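Local coordinates for protein lovastatin nonaketide synthase, polyketide synthase component (Aspergillus terreus, PDB 7CPX) that builds dihydromonacolin L, the nonaketide precursor of lovastatin, from nine malonyl-CoA by repeated condensation with methylation and reduction of the growing chain, together with its partner lovC, at residues E1855-P1860 and G2377-H2382; S2146-T2151 and V2177-C2182; V1863-T1868 and H1917-Y1922. The protein carries 2 engineered substitutions. All coordinates share one frame; numbering follows the deposited sequence.

Contact 1 of 3, residues E1855-P1860 and G2377-H2382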
loop_
_atom_site.group_PDB
_atom_site.type_symbol
_atom_site.label_atom_id
_atom_site.label_comp_id
_atom_site.label_asym_id
_atom_site.label_seq_id
_atom_site.Cartn_x
_atom_site.Cartn_y
_atom_site.Cartn_z
ATOM N N GLU A 1855 26.439 -34.023 -29.779
ATOM C CA GLU A 1855 27.698 -34.485 -30.345
ATOM C C GLU A 1855 28.837 -34.263 -29.361
ATOM O O GLU A 1855 29.077 -33.136 -28.917
ATOM C CB GLU A 1855 27.976 -33.753 -31.655
ATOM C CG GLU A 1855 26.986 -34.069 -32.762
ATOM C CD GLU A 1855 27.219 -33.235 -34.005
ATOM O OE1 GLU A 1855 28.048 -32.302 -33.948
ATOM O OE2 GLU A 1855 26.574 -33.511 -35.038
ATOM N N THR A 1856 29.536 -35.345 -29.018
ATOM C CA THR A 1856 30.715 -35.256 -28.169
ATOM C C THR A 1856 31.933 -34.743 -28.924
ATOM O O THR A 1856 32.927 -34.372 -28.291
ATOM C CB THR A 1856 31.023 -36.627 -27.561
ATOM O OG1 THR A 1856 29.879 -37.098 -26.836
ATOM C CG2 THR A 1856 32.216 -36.549 -26.622
ATOM N N TRP A 1857 31.869 -34.701 -30.252
ATOM C CA TRP A 1857 32.945 -34.167 -31.082
ATOM C C TRP A 1857 34.261 -34.901 -30.825
ATOM O O TRP A 1857 35.319 -34.296 -30.647
ATOM C CB TRP A 1857 33.094 -32.661 -30.869
ATOM C CG TRP A 1857 31.914 -31.893 -31.375
ATOM C CD1 TRP A 1857 31.498 -31.798 -32.669
ATOM C CD2 TRP A 1857 30.994 -31.117 -30.600
ATOM N NE1 TRP A 1857 30.378 -31.012 -32.750
ATOM C CE2 TRP A 1857 30.047 -30.581 -31.494
ATOM C CE3 TRP A 1857 30.879 -30.824 -29.239
ATOM C CZ2 TRP A 1857 29.000 -29.767 -31.071
ATOM C CZ3 TRP A 1857 29.838 -30.016 -28.821
ATOM C CH2 TRP A 1857 28.912 -29.497 -29.734
ATOM N N PHE A 1858 34.177 -36.231 -30.800
ATOM C CA PHE A 1858 35.343 -37.106 -30.887
ATOM C C PHE A 1858 36.328 -36.856 -29.743
ATOM O O PHE A 1858 37.470 -36.438 -29.946
ATOM C CB PHE A 1858 36.030 -36.941 -32.245
ATOM C CG PHE A 1858 35.074 -36.845 -33.399
ATOM C CD1 PHE A 1858 34.428 -37.970 -33.878
ATOM C CD2 PHE A 1858 34.824 -35.626 -34.006
ATOM C CE1 PHE A 1858 33.549 -37.882 -34.940
ATOM C CE2 PHE A 1858 33.946 -35.531 -35.067
ATOM C CZ PHE A 1858 33.308 -36.661 -35.536
ATOM N N VAL A 1859 35.863 -37.117 -28.526
ATOM C CA VAL A 1859 36.751 -37.162 -27.367
ATOM C C VAL A 1859 37.411 -38.538 -27.352
ATOM O O VAL A 1859 36.705 -39.555 -27.311
ATOM C CB VAL A 1859 35.991 -36.885 -26.061
ATOM C CG1 VAL A 1859 36.922 -37.031 -24.869
ATOM C CG2 VAL A 1859 35.385 -35.495 -26.091
ATOM N N PRO A 1860 38.742 -38.628 -27.382
ATOM C CA PRO A 1860 39.401 -39.926 -27.552
ATOM C C PRO A 1860 39.483 -40.778 -26.294
ATOM O O PRO A 1860 40.106 -41.842 -26.336
ATOM C CB PRO A 1860 40.806 -39.521 -28.021
ATOM C CG PRO A 1860 41.051 -38.230 -27.336
ATOM C CD PRO A 1860 39.719 -37.529 -27.272
ATOM N N GLY A 2377 40.253 -31.277 -36.637
ATOM C CA GLY A 2377 41.372 -32.196 -36.765
ATOM C C GLY A 2377 40.984 -33.623 -36.426
ATOM O O GLY A 2377 41.316 -34.566 -37.153
ATOM N N ARG A 2378 40.265 -33.800 -35.315
ATOM C CA ARG A 2378 39.825 -35.140 -34.935
ATOM C C ARG A 2378 38.874 -35.719 -35.975
ATOM O O ARG A 2378 38.962 -36.905 -36.318
ATOM C CB ARG A 2378 39.163 -35.109 -33.555
ATOM C CG ARG A 2378 40.135 -35.275 -32.392
ATOM C CD ARG A 2378 40.189 -34.035 -31.517
ATOM N NE ARG A 2378 38.954 -33.837 -30.764
ATOM C CZ ARG A 2378 38.869 -33.772 -29.441
ATOM N NH1 ARG A 2378 39.942 -33.841 -28.670
ATOM N NH2 ARG A 2378 37.675 -33.625 -28.875
ATOM N N ARG A 2379 37.959 -34.898 -36.492
ATOM C CA ARG A 2379 37.028 -35.360 -37.512
ATOM C C ARG A 2379 37.759 -35.728 -38.794
ATOM O O ARG A 2379 37.394 -36.697 -39.462
ATOM C CB ARG A 2379 35.974 -34.286 -37.784
ATOM C CG ARG A 2379 34.982 -34.658 -38.875
ATOM C CD ARG A 2379 33.882 -33.617 -39.031
ATOM N NE ARG A 2379 33.035 -33.521 -37.846
ATOM C CZ ARG A 2379 32.967 -32.472 -37.036
ATOM N NH1 ARG A 2379 33.678 -31.376 -37.254
ATOM N NH2 ARG A 2379 32.157 -32.518 -35.983
ATOM N N ALA A 2380 38.782 -34.956 -39.164
ATOM C CA ALA A 2380 39.572 -35.290 -40.341
ATOM C C ALA A 2380 40.293 -36.613 -40.151
ATOM O O ALA A 2380 40.346 -37.437 -41.068
ATOM C CB ALA A 2380 40.571 -34.173 -40.636
ATOM N N VAL A 2381 40.848 -36.841 -38.960
ATOM C CA VAL A 2381 41.509 -38.116 -38.688
ATOM C C VAL A 2381 40.512 -39.263 -38.800
ATOM O O VAL A 2381 40.791 -40.299 -39.416
ATOM C CB VAL A 2381 42.182 -38.087 -37.306
ATOM C CG1 VAL A 2381 42.568 -39.493 -36.873
ATOM C CG2 VAL A 2381 43.403 -37.190 -37.339
ATOM N N HIS A 2382 39.331 -39.095 -38.204
ATOM C CA HIS A 2382 38.335 -40.163 -38.237
ATOM C C HIS A 2382 37.838 -40.417 -39.656
ATOM O O HIS A 2382 37.639 -41.570 -40.052
ATOM C CB HIS A 2382 37.174 -39.823 -37.304
ATOM C CG HIS A 2382 37.551 -39.831 -35.856
ATOM N ND1 HIS A 2382 38.186 -40.900 -35.262
ATOM C CD2 HIS A 2382 37.384 -38.904 -34.884
ATOM C CE1 HIS A 2382 38.395 -40.630 -33.985
ATOM N NE2 HIS A 2382 37.918 -39.425 -33.731
#

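Contact 2 of 3, residues S2146-T2151 and V2177-C2182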
loop_
_atom_site.group_PDB
_atom_site.type_symbol
_atom_site.label_atom_id
_atom_site.label_comp_id
_atom_site.label_asym_id
_atom_site.label_seq_id
_atom_site.Cartn_x
_atom_site.Cartn_y
_atom_site.Cartn_z
ATOM N N SER A 2146 26.847 -25.583 -28.270
ATOM C CA SER A 2146 28.150 -24.955 -28.417
ATOM C C SER A 2146 29.235 -26.014 -28.566
ATOM O O SER A 2146 29.164 -27.100 -27.983
ATOM C CB SER A 2146 28.451 -24.062 -27.214
ATOM O OG SER A 2146 29.692 -23.399 -27.373
ATOM N N ILE A 2147 30.254 -25.684 -29.360
ATOM C CA ILE A 2147 31.337 -26.628 -29.608
ATOM C C ILE A 2147 32.017 -27.015 -28.303
ATOM O O ILE A 2147 32.419 -28.172 -28.120
ATOM C CB ILE A 2147 32.340 -26.026 -30.609
ATOM C CG1 ILE A 2147 33.302 -27.098 -31.120
ATOM C CG2 ILE A 2147 33.117 -24.902 -29.962
ATOM C CD1 ILE A 2147 32.660 -28.088 -32.058
ATOM N N ASP A 2148 32.161 -26.065 -27.381
ATOM C CA ASP A 2148 32.818 -26.294 -26.102
ATOM C C ASP A 2148 31.822 -26.473 -24.962
ATOM O O ASP A 2148 32.177 -26.260 -23.798
ATOM C CB ASP A 2148 33.775 -25.143 -25.788
ATOM C CG ASP A 2148 33.074 -23.802 -25.721
ATOM O OD1 ASP A 2148 31.850 -23.753 -25.963
ATOM O OD2 ASP A 2148 33.748 -22.794 -25.422
ATOM N N ALA A 2149 30.578 -26.840 -25.272
ATOM C CA ALA A 2149 29.614 -27.117 -24.213
ATOM C C ALA A 2149 29.991 -28.366 -23.431
ATOM O O ALA A 2149 29.705 -28.460 -22.232
ATOM C CB ALA A 2149 28.214 -27.267 -24.804
ATOM N N GLU A 2150 30.632 -29.328 -24.087
ATOM C CA GLU A 2150 31.003 -30.598 -23.484
ATOM C C GLU A 2150 32.519 -30.698 -23.374
ATOM O O GLU A 2150 33.265 -29.913 -23.964
ATOM C CB GLU A 2150 30.451 -31.766 -24.311
ATOM C CG GLU A 2150 30.128 -33.011 -23.505
ATOM C CD GLU A 2150 28.941 -32.817 -22.584
ATOM O OE1 GLU A 2150 28.354 -31.714 -22.593
ATOM O OE2 GLU A 2150 28.594 -33.767 -21.853
ATOM N N THR A 2151 32.968 -31.681 -22.599
ATOM C CA THR A 2151 34.396 -31.936 -22.476
ATOM C C THR A 2151 34.992 -32.241 -23.844
ATOM O O THR A 2151 34.417 -32.997 -24.633
ATOM C CB THR A 2151 34.648 -33.100 -21.518
ATOM O OG1 THR A 2151 34.254 -32.725 -20.192
ATOM C CG2 THR A 2151 36.120 -33.483 -21.519
ATOM N N VAL A 2177 41.527 -26.666 -19.429
ATOM C CA VAL A 2177 41.344 -27.404 -18.182
ATOM C C VAL A 2177 39.888 -27.361 -17.752
ATOM O O VAL A 2177 39.371 -28.334 -17.187
ATOM C CB VAL A 2177 42.277 -26.869 -17.076
ATOM C CG1 VAL A 2177 42.055 -25.400 -16.853
ATOM C CG2 VAL A 2177 42.056 -27.633 -15.783
ATOM N N GLN A 2178 39.200 -26.247 -18.006
ATOM C CA GLN A 2178 37.760 -26.211 -17.787
ATOM C C GLN A 2178 37.033 -27.226 -18.653
ATOM O O GLN A 2178 35.901 -27.602 -18.330
ATOM C CB GLN A 2178 37.215 -24.812 -18.072
ATOM C CG GLN A 2178 37.470 -23.808 -16.969
ATOM C CD GLN A 2178 36.836 -22.463 -17.254
ATOM O OE1 GLN A 2178 36.844 -21.988 -18.389
ATOM N NE2 GLN A 2178 36.273 -21.844 -16.223
ATOM N N HIS A 2179 37.653 -27.676 -19.742
ATOM C CA HIS A 2179 37.035 -28.625 -20.660
ATOM C C HIS A 2179 37.890 -29.877 -20.821
ATOM O O HIS A 2179 38.087 -30.379 -21.930
ATOM C CB HIS A 2179 36.765 -27.970 -22.011
ATOM C CG HIS A 2179 35.575 -27.064 -22.008
ATOM N ND1 HIS A 2179 35.669 -25.710 -21.772
ATOM C CD2 HIS A 2179 34.259 -27.323 -22.195
ATOM C CE1 HIS A 2179 34.463 -25.171 -21.823
ATOM N NE2 HIS A 2179 33.591 -26.129 -22.079
ATOM N N GLY A 2180 38.410 -30.402 -19.713
ATOM C CA GLY A 2180 38.956 -31.745 -19.673
ATOM C C GLY A 2180 40.466 -31.848 -19.708
ATOM O O GLY A 2180 40.992 -32.949 -19.505
ATOM N N ALA A 2181 41.186 -30.757 -19.954
ATOM C CA ALA A 2181 42.645 -30.816 -20.062
ATOM C C ALA A 2181 43.243 -30.768 -18.662
ATOM O O ALA A 2181 43.422 -29.704 -18.070
ATOM C CB ALA A 2181 43.171 -29.678 -20.923
ATOM N N CYS A 2182 43.569 -31.943 -18.128
ATOM C CA CYS A 2182 44.156 -32.031 -16.800
ATOM C C CYS A 2182 45.654 -31.752 -16.790
ATOM O O CYS A 2182 46.224 -31.578 -15.707
ATOM C CB CYS A 2182 43.892 -33.414 -16.201
ATOM S SG CYS A 2182 42.150 -33.744 -15.853
#

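Contact 3 of 3, residues V1863-T1868 and H1917-Y1922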
loop_
_atom_site.group_PDB
_atom_site.type_symbol
_atom_site.label_atom_id
_atom_site.label_comp_id
_atom_site.label_asym_id
_atom_site.label_seq_id
_atom_site.Cartn_x
_atom_site.Cartn_y
_atom_site.Cartn_z
ATOM N N VAL A 1863 39.301 -45.549 -22.916
ATOM C CA VAL A 1863 40.146 -46.601 -22.362
ATOM C C VAL A 1863 39.928 -46.755 -20.861
ATOM O O VAL A 1863 39.657 -47.857 -20.373
ATOM C CB VAL A 1863 41.640 -46.354 -22.680
ATOM C CG1 VAL A 1863 41.895 -46.536 -24.167
ATOM C CG2 VAL A 1863 42.094 -44.968 -22.224
ATOM N N GLN A 1864 40.043 -45.659 -20.108
ATOM C CA GLN A 1864 39.628 -45.698 -18.710
ATOM C C GLN A 1864 38.116 -45.843 -18.611
ATOM O O GLN A 1864 37.608 -46.561 -17.742
ATOM C CB GLN A 1864 40.106 -44.445 -17.977
ATOM C CG GLN A 1864 41.613 -44.249 -18.022
ATOM C CD GLN A 1864 42.081 -43.099 -17.151
ATOM O OE1 GLN A 1864 42.786 -42.202 -17.614
ATOM N NE2 GLN A 1864 41.698 -43.123 -15.879
ATOM N N GLN A 1865 37.385 -45.164 -19.493
ATOM C CA GLN A 1865 35.970 -45.452 -19.723
ATOM C C GLN A 1865 35.885 -46.549 -20.785
ATOM O O GLN A 1865 35.416 -46.355 -21.908
ATOM C CB GLN A 1865 35.227 -44.191 -20.139
ATOM C CG GLN A 1865 35.444 -43.010 -19.204
ATOM C CD GLN A 1865 35.024 -43.308 -17.777
ATOM O OE1 GLN A 1865 34.240 -44.223 -17.526
ATOM N NE2 GLN A 1865 35.550 -42.537 -16.832
ATOM N N MET A 1866 36.362 -47.727 -20.393
ATOM C CA MET A 1866 36.652 -48.783 -21.353
ATOM C C MET A 1866 35.395 -49.227 -22.089
ATOM O O MET A 1866 34.311 -49.326 -21.508
ATOM C CB MET A 1866 37.283 -49.980 -20.640
ATOM C CG MET A 1866 36.310 -50.782 -19.784
ATOM S SD MET A 1866 35.449 -49.779 -18.557
ATOM C CE MET A 1866 36.783 -49.416 -17.420
ATOM N N GLU A 1867 35.555 -49.495 -23.384
ATOM C CA GLU A 1867 34.523 -50.135 -24.196
ATOM C C GLU A 1867 33.192 -49.399 -24.079
ATOM O O GLU A 1867 32.130 -50.004 -23.913
ATOM C CB GLU A 1867 34.369 -51.605 -23.807
ATOM C CG GLU A 1867 35.663 -52.398 -23.871
ATOM C CD GLU A 1867 35.481 -53.843 -23.450
ATOM O OE1 GLU A 1867 34.339 -54.229 -23.122
ATOM O OE2 GLU A 1867 36.481 -54.592 -23.444
ATOM N N THR A 1868 33.251 -48.073 -24.168
ATOM C CA THR A 1868 32.036 -47.275 -24.101
ATOM C C THR A 1868 31.118 -47.654 -25.255
ATOM O O THR A 1868 31.395 -47.333 -26.415
ATOM C CB THR A 1868 32.361 -45.782 -24.141
ATOM O OG1 THR A 1868 33.259 -45.458 -23.072
ATOM C CG2 THR A 1868 31.092 -44.956 -23.999
ATOM N N HIS A 1917 26.637 -42.802 -25.362
ATOM C CA HIS A 1917 27.913 -43.500 -25.231
ATOM C C HIS A 1917 28.103 -43.802 -23.749
ATOM O O HIS A 1917 28.495 -42.923 -22.975
ATOM C CB HIS A 1917 29.054 -42.659 -25.793
ATOM C CG HIS A 1917 28.786 -42.130 -27.167
ATOM N ND1 HIS A 1917 28.816 -42.927 -28.291
ATOM C CD2 HIS A 1917 28.475 -40.884 -27.598
ATOM C CE1 HIS A 1917 28.540 -42.194 -29.355
ATOM N NE2 HIS A 1917 28.328 -40.952 -28.962
ATOM N N VAL A 1918 27.826 -45.043 -23.354
ATOM C CA VAL A 1918 27.776 -45.420 -21.944
ATOM C C VAL A 1918 28.586 -46.689 -21.728
ATOM O O VAL A 1918 28.578 -47.594 -22.568
ATOM C CB VAL A 1918 26.324 -45.619 -21.467
ATOM C CG1 VAL A 1918 25.705 -46.826 -22.148
ATOM C CG2 VAL A 1918 26.278 -45.773 -19.958
ATOM N N ARG A 1919 29.266 -46.762 -20.585
ATOM C CA ARG A 1919 30.089 -47.920 -20.282
ATOM C C ARG A 1919 29.220 -49.174 -20.173
ATOM O O ARG A 1919 28.045 -49.094 -19.804
ATOM C CB ARG A 1919 30.859 -47.709 -18.980
ATOM C CG ARG A 1919 32.260 -47.153 -19.175
ATOM C CD ARG A 1919 33.053 -47.120 -17.875
ATOM N NE ARG A 1919 32.683 -45.993 -17.025
ATOM C CZ ARG A 1919 32.095 -46.087 -15.838
ATOM N NH1 ARG A 1919 31.801 -47.259 -15.296
ATOM N NH2 ARG A 1919 31.801 -44.975 -15.171
ATOM N N PRO A 1920 29.773 -50.349 -20.489
ATOM C CA PRO A 1920 28.972 -51.580 -20.395
ATOM C C PRO A 1920 28.460 -51.864 -18.996
ATOM O O PRO A 1920 27.443 -52.552 -18.853
ATOM C CB PRO A 1920 29.942 -52.674 -20.866
ATOM C CG PRO A 1920 31.015 -51.956 -21.610
ATOM C CD PRO A 1920 31.143 -50.622 -20.956
ATOM N N ASP A 1921 29.132 -51.358 -17.960
ATOM C CA ASP A 1921 28.690 -51.607 -16.593
ATOM C C ASP A 1921 27.283 -51.087 -16.342
ATOM O O ASP A 1921 26.620 -51.550 -15.408
ATOM C CB ASP A 1921 29.663 -50.963 -15.605
ATOM C CG ASP A 1921 31.090 -51.430 -15.801
ATOM O OD1 ASP A 1921 31.285 -52.580 -16.247
ATOM O OD2 ASP A 1921 32.018 -50.646 -15.510
ATOM N N TYR A 1922 26.814 -50.137 -17.151
ATOM C CA TYR A 1922 25.498 -49.534 -16.991
ATOM C C TYR A 1922 24.521 -50.007 -18.063
ATOM O O TYR A 1922 23.562 -49.304 -18.387
ATOM C CB TYR A 1922 25.606 -48.011 -17.022
ATOM C CG TYR A 1922 26.537 -47.433 -15.983
ATOM C CD1 TYR A 1922 26.093 -47.161 -14.699
ATOM C CD2 TYR A 1922 27.860 -47.153 -16.290
ATOM C CE1 TYR A 1922 26.940 -46.631 -13.747
ATOM C CE2 TYR A 1922 28.713 -46.623 -15.347
ATOM C CZ TYR A 1922 28.250 -46.363 -14.076
ATOM O OH TYR A 1922 29.101 -45.835 -13.133
#

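Contact 1 of 3, residues E1855-P1860 and G2377-H2382
R2378 lies against the backbone of W1857 and F1858, joining helix 2363-2385 of the ketoreductase domain to the loop between strands 1849-1853 and 1869-1883. Followed outward, its CB packs on F1858 CB at 3.9 Å, and its CG comes within 3.8 Å of F1858 O. Bends at chi2 (116°) and chi3 (69°) then lay one guanidinium face over that same carbonyl oxygen, which makes no hydrogen bond to it because the angles are poor. NH2 at the tip instead donates to W1857 O at 3.0 Å, with an N-H...O angle of 156°. The other branch, NH1, rests on P1860 CD at 4.0 Å and is hydrogen-bonded to L2152 O.

The F1858 ring is met by two further residues of the helix, H2382 and R2379. H2382 CD2 approaches its CD1 at 3.3 Å, the two rings oblique, while R2379 NE reaches its CE2 from the edge at 3.5 Å. R2379 NH2 continues to the edge of the W1857 ring, 3.5 Å from CD1. Carbonyl oxygens, the negative ends of peptide dipoles, receive both terminal nitrogens of R2378 and would favour its charged form; across the two segments one hydrogen bond to a main-chain carbonyl joins packing round F1858.

Contact 2 of 3, residues S2146-T2151 and V2177-C2182
H2179 meets D2148 and E2150 at the turn that leaves the helix of a beta-alpha-beta crossover in the Rossmann-type ketoreductase fold: strand 2158-2162, helix 2167-2178 and strand 2183-2187, with both strands parallel neighbours in the sheet. Across from this turn runs the loop leading into the first of those strands. At V2177, on the helix, the carbonyl accepts a weak hydrogen bond from G2180 N.

H2179 comes next and covers the most area. Its chi1 of -77° sets CG anti to the carbonyl carbon and carries the imidazole to the loop, where D2148 CB sits over one face, 4.1 Å from the centroid and 21° off the normal, a CH-pi contact. E2150 O approaches the ring edge, 3.3 Å from CD2. The very close approach of D2148 O to NE2 is doubtful at this resolution. ND1 is hydrogen-bonded to W2175 O, and W2175 NE1 in turn hydrogen-bonds to D2148 OD2, so one tryptophan serves both sides. A backbone hydrogen bond also links H2179 with L2152, next along the loop.

G2180 follows with a positive phi (102°), at which a CB would press on the preceding carbonyl O and on T2151 CG2; with none there, that methyl sits 3.8 Å from G2180 CA and 3.7 Å from H2179 O. On the loop, inside a type I turn, S2146 OG donates to D2148 OD1 at 2.6 Å.

Contact 3 of 3, residues V1863-T1868 and H1917-Y1922
The end of strand 1915-1918 and the short 3-10 turn after it pack on the loop that feeds strand 1869-1883, its antiparallel partner in the mixed, curled sheet ahead of the ketoreductase domain. The two backbones are nearest at T1868 and R1919, whose CA atoms lie 4.3 Å apart. T1868 directs CG2, anti to its backbone N (chi1 -57° for OG1), onto the strand backbone, 3.2 Å from H1917 C. Its hydroxyl turns back instead and donates to Q1865 O, the carbonyl of the residue at the centre of an inverse gamma turn.

P1920 lies against the loop carbonyls, with CD 3.2 Å from E1867 O and 3.5 Å from M1866 O. These are plain packing contacts of a proline that has no N-H to offer.

R1919 reaches back over the loop. Its CD touches M1866 SD at 3.6 Å, and NE donates to Q1865 OE1 at the edge of the guanidinium with an N-H...O angle of 134°; the modelled separation is very short, so its exact length is doubtful. Amide and guanidinium planes stand 42° apart. Within its own segment the guanidinium has two further, weak partners: Y1922 OH for NH2, and D1921 OD2 for NH1 in a long salt bridge of 3.4 Å.

Contact 1 closes the longest loop, and contacts 3 and 2 lie inside it in that order along the chain. All three sit on the same side of the chain's centre, contact 1 centred 14 Å from contact 2 and 18 Å from contact 3, while contacts 2 and 3 are centred 19 Å apart and do not touch. Contacts 1 and 3 use successive parts of the loop between strands 1849-1853 and 1869-1883, meeting helix 2363-2385 first and strand 1915-1918 afterwards. W1857 and V1859 of contact 1 also pack on the 2146-2151 loop. Contact 1 joins the ketoreductase domain to the preceding part of the chain; contact 2 lies at a turn within the former, contact 3 at a strand end within the latter.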